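Long-range contacts in probable transcriptional regulator, AsnC family (Thermus thermophilus, PDB 2DJW), which is of unknown function but consists of a stand-alone RAM domain of the AsnC family, whose members are generally associated with sequence-specific DNA binding: residues 4-10 and 66-72; 1-5 and 43-49. One frame throughout, in Å; residues are numbered along the deposited sequence.

Contact 1: 4-10 and 66-72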
loop_
_atom_site.group_PDB
_atom_site.type_symbol
_atom_site.label_atom_id
_atom_site.label_comp_id
_atom_site.label_asym_id
_atom_site.label_seq_id
_atom_site.Cartn_x
_atom_site.Cartn_y
_atom_site.Cartn_z
ATOM N N ALA A 4 19.870 -14.033 8.329
ATOM C CA ALA A 4 18.584 -13.372 8.240
ATOM C C ALA A 4 18.769 -11.884 8.519
ATOM O O ALA A 4 19.671 -11.479 9.265
ATOM C CB ALA A 4 17.607 -13.993 9.234
ATOM N N PHE A 5 17.926 -11.069 7.902
ATOM C CA PHE A 5 17.930 -9.628 8.126
ATOM C C PHE A 5 16.608 -9.363 8.800
ATOM O O PHE A 5 15.563 -9.580 8.190
ATOM C CB PHE A 5 18.032 -8.850 6.792
ATOM C CG PHE A 5 19.307 -9.134 6.028
ATOM C CD1 PHE A 5 20.429 -8.336 6.202
ATOM C CD2 PHE A 5 19.400 -10.242 5.173
ATOM C CE1 PHE A 5 21.619 -8.623 5.527
ATOM C CE2 PHE A 5 20.586 -10.526 4.497
ATOM C CZ PHE A 5 21.694 -9.719 4.661
ATOM N N VAL A 6 16.649 -8.952 10.070
ATOM C CA VAL A 6 15.409 -8.671 10.820
ATOM C C VAL A 6 15.132 -7.175 10.872
ATOM O O VAL A 6 15.916 -6.383 11.399
ATOM C CB VAL A 6 15.343 -9.317 12.239
ATOM C CG1 VAL A 6 13.942 -9.218 12.787
ATOM C CG2 VAL A 6 15.767 -10.784 12.190
ATOM N N LEU A 7 14.015 -6.804 10.269
ATOM C CA LEU A 7 13.605 -5.427 10.191
ATOM C C LEU A 7 12.648 -5.138 11.371
ATOM O O LEU A 7 11.594 -5.753 11.494
ATOM C CB LEU A 7 12.926 -5.194 8.833
ATOM C CG LEU A 7 13.706 -4.910 7.517
ATOM C CD1 LEU A 7 14.988 -5.727 7.289
ATOM C CD2 LEU A 7 12.765 -5.036 6.306
ATOM N N ILE A 8 13.049 -4.196 12.231
ATOM C CA ILE A 8 12.303 -3.860 13.457
ATOM C C ILE A 8 11.777 -2.419 13.409
ATOM O O ILE A 8 12.560 -1.468 13.287
ATOM C CB ILE A 8 13.177 -4.064 14.715
ATOM C CG1 ILE A 8 13.939 -5.387 14.656
ATOM C CG2 ILE A 8 12.378 -3.968 16.009
ATOM C CD1 ILE A 8 15.441 -5.178 14.523
ATOM N N ARG A 9 10.454 -2.275 13.453
ATOM C CA ARG A 9 9.819 -0.978 13.660
ATOM C C ARG A 9 9.403 -0.826 15.135
ATOM O O ARG A 9 8.424 -1.445 15.592
ATOM C CB ARG A 9 8.597 -0.798 12.750
ATOM C CG ARG A 9 7.687 0.390 13.139
ATOM C CD ARG A 9 6.531 0.545 12.182
ATOM N NE ARG A 9 7.035 0.558 10.805
ATOM C CZ ARG A 9 6.755 -0.347 9.864
ATOM N NH1 ARG A 9 5.915 -1.354 10.104
ATOM N NH2 ARG A 9 7.305 -0.216 8.668
ATOM N N PRO A 10 10.172 -0.031 15.898
ATOM C CA PRO A 10 9.822 0.230 17.296
ATOM C C PRO A 10 8.916 1.444 17.446
ATOM O O PRO A 10 8.833 2.278 16.523
ATOM C CB PRO A 10 11.175 0.543 17.915
ATOM C CG PRO A 10 11.917 1.245 16.826
ATOM C CD PRO A 10 11.420 0.662 15.516
ATOM N N VAL A 66 7.988 -2.937 20.559
ATOM C CA VAL A 66 8.122 -3.300 19.141
ATOM C C VAL A 66 6.757 -3.379 18.448
ATOM O O VAL A 66 5.882 -4.160 18.832
ATOM C CB VAL A 66 8.974 -4.586 18.911
ATOM C CG1 VAL A 66 10.298 -4.549 19.706
ATOM C CG2 VAL A 66 8.196 -5.807 19.251
ATOM N N GLU A 67 6.567 -2.534 17.449
ATOM C CA GLU A 67 5.321 -2.508 16.711
ATOM C C GLU A 67 5.240 -3.624 15.645
ATOM O O GLU A 67 4.319 -4.452 15.675
ATOM C CB GLU A 67 5.112 -1.128 16.088
ATOM C CG GLU A 67 4.707 -0.071 17.101
ATOM C CD GLU A 67 4.648 1.308 16.507
ATOM O OE1 GLU A 67 3.946 2.172 17.076
ATOM O OE2 GLU A 67 5.316 1.544 15.479
ATOM N N ARG A 68 6.198 -3.629 14.713
ATOM C CA ARG A 68 6.285 -4.644 13.663
ATOM C C ARG A 68 7.716 -5.140 13.496
ATOM O O ARG A 68 8.681 -4.381 13.644
ATOM C CB ARG A 68 5.793 -4.106 12.311
ATOM C CG ARG A 68 4.295 -3.745 12.242
ATOM C CD ARG A 68 3.372 -4.968 12.068
ATOM N NE ARG A 68 1.972 -4.549 12.165
ATOM C CZ ARG A 68 1.128 -4.431 11.134
ATOM N NH1 ARG A 68 1.504 -4.738 9.888
ATOM N NH2 ARG A 68 -0.120 -4.025 11.353
ATOM N N THR A 69 7.820 -6.422 13.172
ATOM C CA THR A 69 9.062 -7.055 12.738
ATOM C C THR A 69 8.854 -7.653 11.320
ATOM O O THR A 69 7.743 -8.144 10.988
ATOM C CB THR A 69 9.496 -8.137 13.768
ATOM O OG1 THR A 69 10.913 -8.210 13.833
ATOM C CG2 THR A 69 8.954 -9.505 13.431
ATOM N N GLU A 70 9.900 -7.603 10.485
ATOM C CA GLU A 70 9.888 -8.334 9.204
ATOM C C GLU A 70 11.215 -9.016 8.901
ATOM O O GLU A 70 12.216 -8.360 8.758
ATOM C CB GLU A 70 9.475 -7.430 8.035
ATOM C CG GLU A 70 8.737 -8.185 6.949
ATOM C CD GLU A 70 8.915 -7.595 5.556
ATOM O OE1 GLU A 70 9.028 -6.363 5.433
ATOM O OE2 GLU A 70 8.908 -8.379 4.577
ATOM N N THR A 71 11.213 -10.341 8.816
ATOM C CA THR A 71 12.441 -11.114 8.645
ATOM C C THR A 71 12.667 -11.519 7.183
ATOM O O THR A 71 11.797 -12.150 6.547
ATOM C CB THR A 71 12.467 -12.355 9.539
ATOM O OG1 THR A 71 12.303 -11.956 10.896
ATOM C CG2 THR A 71 13.802 -13.109 9.419
ATOM N N LEU A 72 13.844 -11.131 6.685
ATOM C CA LEU A 72 14.308 -11.476 5.342
ATOM C C LEU A 72 15.335 -12.580 5.508
ATOM O O LEU A 72 16.477 -12.297 5.846
ATOM C CB LEU A 72 14.942 -10.256 4.661
ATOM C CG LEU A 72 14.096 -9.130 4.025
ATOM C CD1 LEU A 72 12.684 -8.946 4.528
ATOM C CD2 LEU A 72 14.815 -7.799 4.025
#
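The guanidinium of R9 meets R68 obliquely: its NH1 lies 3.5 Å from CB of R68, and the two side chains run alongside each other, pointing the same way. Their guanidinium planes are turned 70° apart. The R9 chain extends as far as CD and bends at chi3. Its NH2 bonds to P37 O, and Y38 makes a cation-pi contact with the group. The carboxylate of E67 reaches the aliphatic part of the same arginine, with OE2 3.5 Å from CG of R9. The F5 ring has the carbonyl oxygen of L72 at its edge, 3.6 Å from CD2 of F5.

The strands are antiparallel and pair F5 with L72, L7 with E70 and R9 with R68 through backbone hydrogen bonds. E67 and R68 then both face R9, a classic beta bulge. R9 O accepts from both, at 2.8 Å from E67 N and 3.2 Å from R68 N. This is the pairing of the first and last strands in the ferredoxin-like sheet of the RAM domain.

L7 and L72 share the face with F5 and R9. CD1 of L7 touches CD2 of L72 at 3.9 Å. E70 lies beside L7, and its backbone N bonds to L7 O. On this face V41 of a second subunit packs on F5 and L72.

V6, I8, T69 and T71 line the face toward helix 52-60. V6 has CG1 anti to the backbone N (chi1 -168°), which sets this methyl 3.4 Å from OG1 of T69 and near OG1 of T71. The T69 hydroxyl also makes a weak bond to L7 O. I60 packs on V6, while V56 of the same helix covers both threonines.

Contact 2: 1-5 and 43-49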
loop_
_atom_site.group_PDB
_atom_site.type_symbol
_atom_site.label_atom_id
_atom_site.label_comp_id
_atom_site.label_asym_id
_atom_site.label_seq_id
_atom_site.Cartn_x
_atom_site.Cartn_y
_atom_site.Cartn_z
ATOM N N MET A 1 25.430 -22.222 8.946
ATOM C CA MET A 1 24.952 -20.957 9.560
ATOM C C MET A 1 24.073 -20.233 8.556
ATOM O O MET A 1 24.521 -19.913 7.443
ATOM C CB MET A 1 26.121 -20.073 9.973
ATOM C CG MET A 1 25.934 -19.373 11.328
ATOM S SD MET A 1 26.249 -20.458 12.761
ATOM C CE MET A 1 25.756 -19.354 14.104
ATOM N N ILE A 2 22.812 -20.024 8.931
ATOM C CA ILE A 2 21.883 -19.265 8.104
ATOM C C ILE A 2 21.952 -17.791 8.485
ATOM O O ILE A 2 22.128 -17.461 9.649
ATOM C CB ILE A 2 20.425 -19.788 8.238
ATOM C CG1 ILE A 2 20.338 -21.239 7.748
ATOM C CG2 ILE A 2 19.457 -18.900 7.471
ATOM C CD1 ILE A 2 18.998 -21.907 8.024
ATOM N N THR A 3 21.843 -16.919 7.488
ATOM C CA THR A 3 21.713 -15.490 7.704
ATOM C C THR A 3 20.263 -14.997 7.496
ATOM O O THR A 3 19.536 -15.493 6.626
ATOM C CB THR A 3 22.704 -14.713 6.832
ATOM O OG1 THR A 3 24.032 -15.052 7.244
ATOM C CG2 THR A 3 22.523 -13.206 6.981
ATOM N N ALA A 4 19.870 -14.033 8.329
ATOM C CA ALA A 4 18.584 -13.372 8.240
ATOM C C ALA A 4 18.769 -11.884 8.519
ATOM O O ALA A 4 19.671 -11.479 9.265
ATOM C CB ALA A 4 17.607 -13.993 9.234
ATOM N N PHE A 5 17.926 -11.069 7.902
ATOM C CA PHE A 5 17.930 -9.628 8.126
ATOM C C PHE A 5 16.608 -9.363 8.800
ATOM O O PHE A 5 15.563 -9.580 8.190
ATOM C CB PHE A 5 18.032 -8.850 6.792
ATOM C CG PHE A 5 19.307 -9.134 6.028
ATOM C CD1 PHE A 5 20.429 -8.336 6.202
ATOM C CD2 PHE A 5 19.400 -10.242 5.173
ATOM C CE1 PHE A 5 21.619 -8.623 5.527
ATOM C CE2 PHE A 5 20.586 -10.526 4.497
ATOM C CZ PHE A 5 21.694 -9.719 4.661
ATOM N N LEU A 43 21.191 -7.848 11.768
ATOM C CA LEU A 43 21.863 -8.916 11.045
ATOM C C LEU A 43 22.132 -10.076 12.014
ATOM O O LEU A 43 22.986 -9.971 12.907
ATOM C CB LEU A 43 23.168 -8.412 10.428
ATOM C CG LEU A 43 24.057 -9.426 9.706
ATOM C CD1 LEU A 43 23.338 -9.990 8.484
ATOM C CD2 LEU A 43 25.388 -8.790 9.291
ATOM N N VAL A 44 21.389 -11.166 11.809
ATOM C CA VAL A 44 21.402 -12.343 12.655
ATOM C C VAL A 44 22.116 -13.515 11.933
ATOM O O VAL A 44 22.136 -13.581 10.698
ATOM C CB VAL A 44 19.942 -12.747 13.077
ATOM C CG1 VAL A 44 19.956 -13.823 14.102
ATOM C CG2 VAL A 44 19.179 -11.560 13.672
ATOM N N ARG A 45 22.719 -14.416 12.711
ATOM C CA ARG A 45 23.348 -15.632 12.178
ATOM C C ARG A 45 22.748 -16.795 12.907
ATOM O O ARG A 45 22.770 -16.819 14.139
ATOM C CB ARG A 45 24.863 -15.627 12.420
ATOM C CG ARG A 45 25.580 -14.356 11.986
ATOM C CD ARG A 45 25.619 -14.195 10.487
ATOM N NE ARG A 45 26.599 -13.175 10.141
ATOM C CZ ARG A 45 26.804 -12.700 8.923
ATOM N NH1 ARG A 45 26.081 -13.149 7.906
ATOM N NH2 ARG A 45 27.732 -11.768 8.729
ATOM N N LEU A 46 22.194 -17.751 12.169
ATOM C CA LEU A 46 21.458 -18.855 12.793
ATOM C C LEU A 46 22.064 -20.237 12.564
ATOM O O LEU A 46 22.545 -20.539 11.473
ATOM C CB LEU A 46 19.997 -18.855 12.330
ATOM C CG LEU A 46 19.224 -17.529 12.364
ATOM C CD1 LEU A 46 18.095 -17.551 11.346
ATOM C CD2 LEU A 46 18.706 -17.261 13.781
ATOM N N LYS A 47 22.015 -21.074 13.602
ATOM C CA LYS A 47 22.363 -22.498 13.486
ATOM C C LYS A 47 21.393 -23.226 12.548
ATOM O O LYS A 47 21.813 -24.009 11.704
ATOM C CB LYS A 47 22.393 -23.171 14.875
ATOM C CG LYS A 47 22.154 -24.713 14.865
ATOM C CD LYS A 47 23.341 -25.520 14.267
ATOM C CE LYS A 47 22.877 -26.675 13.345
ATOM N NZ LYS A 47 22.030 -27.724 14.020
ATOM N N ASP A 48 20.098 -22.982 12.714
ATOM C CA ASP A 48 19.096 -23.541 11.819
ATOM C C ASP A 48 17.976 -22.545 11.695
ATOM O O ASP A 48 18.021 -21.509 12.346
ATOM C CB ASP A 48 18.573 -24.909 12.292
ATOM C CG ASP A 48 18.524 -25.047 13.802
ATOM O OD1 ASP A 48 18.083 -24.112 14.497
ATOM O OD2 ASP A 48 18.937 -26.117 14.295
ATOM N N VAL A 49 16.986 -22.845 10.856
ATOM C CA VAL A 49 15.842 -21.959 10.683
ATOM C C VAL A 49 15.132 -21.781 12.008
ATOM O O VAL A 49 14.782 -20.668 12.363
ATOM C CB VAL A 49 14.784 -22.487 9.678
ATOM C CG1 VAL A 49 14.191 -21.324 8.903
ATOM C CG2 VAL A 49 15.387 -23.460 8.737
#
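Strands 2-5 and 43-46 run antiparallel at 154°, with I2-L46 and A4-V44 as hydrogen-bonded pairs and T3-R45 and F5-L43 as non-hydrogen-bonded pairs. I2 and L46 bond to each other in both directions through their backbones. Of the two bonds between A4 and V44, the one from A4 N is weak. These are the central strands of the ferredoxin-like sheet.

T3 and R45 lie side by side. NH1 of R45 donates to OG1 of T3 over 2.9 Å, and the hydroxyl sits at the guanidinium edge, in its plane. T3 holds OG1 beside its own backbone N (chi1 -64°), while CG2 turns to CD1 of L43 at 3.6 Å. That same L43 methyl touches CE1 of F5 at 3.7 Å, approaching the ring obliquely. CD2 of L43 covers one guanidinium face of R45 near its rim. At the chain end M1 crosses R45 at about a right angle, its CG 4.0 Å from CB of R45. A valine in place of T3 would probably leave NH1 of R45 without this acceptor and the guanidinium less firmly fixed in its rotation.

On the other face the contact is apolar: CB of A4 meets CD1 of L46 at 4.2 Å. Beyond the strand end, CD1 of I2 reaches CG2 of V49 at 4.0 Å. L52 and V55 of helix 52-60 pack on L46.

R45 NH2 forms a salt bridge with E30 of a second subunit, and Y32 of that subunit packs on T3 and R45. The T3 hydroxyl probably helps to orient an arginine whose charge is paired across a subunit interface.

Overall arrangement
The chain starts in strand 2-10, which takes part in both contacts. Its first residues pair with strand 40-46 in contact 2, closing a loop that holds helix 15-22 and strand 28-34. Its later residues pair with strand 66-77 in contact 1, closing a longer loop that also takes in strand 40-46 and helix 52-60. A4 and F5 belong to both contacts. Segment 43-49 lies within the loop closed by contact 1, while 1-5 begins before it, so the two contacts cross rather than nest. Together the contacts place strand 2-10 between its two neighbours in the sheet. V6 and V44 pack between them on the face toward helix 52-60. Both contacts also reach the second subunit.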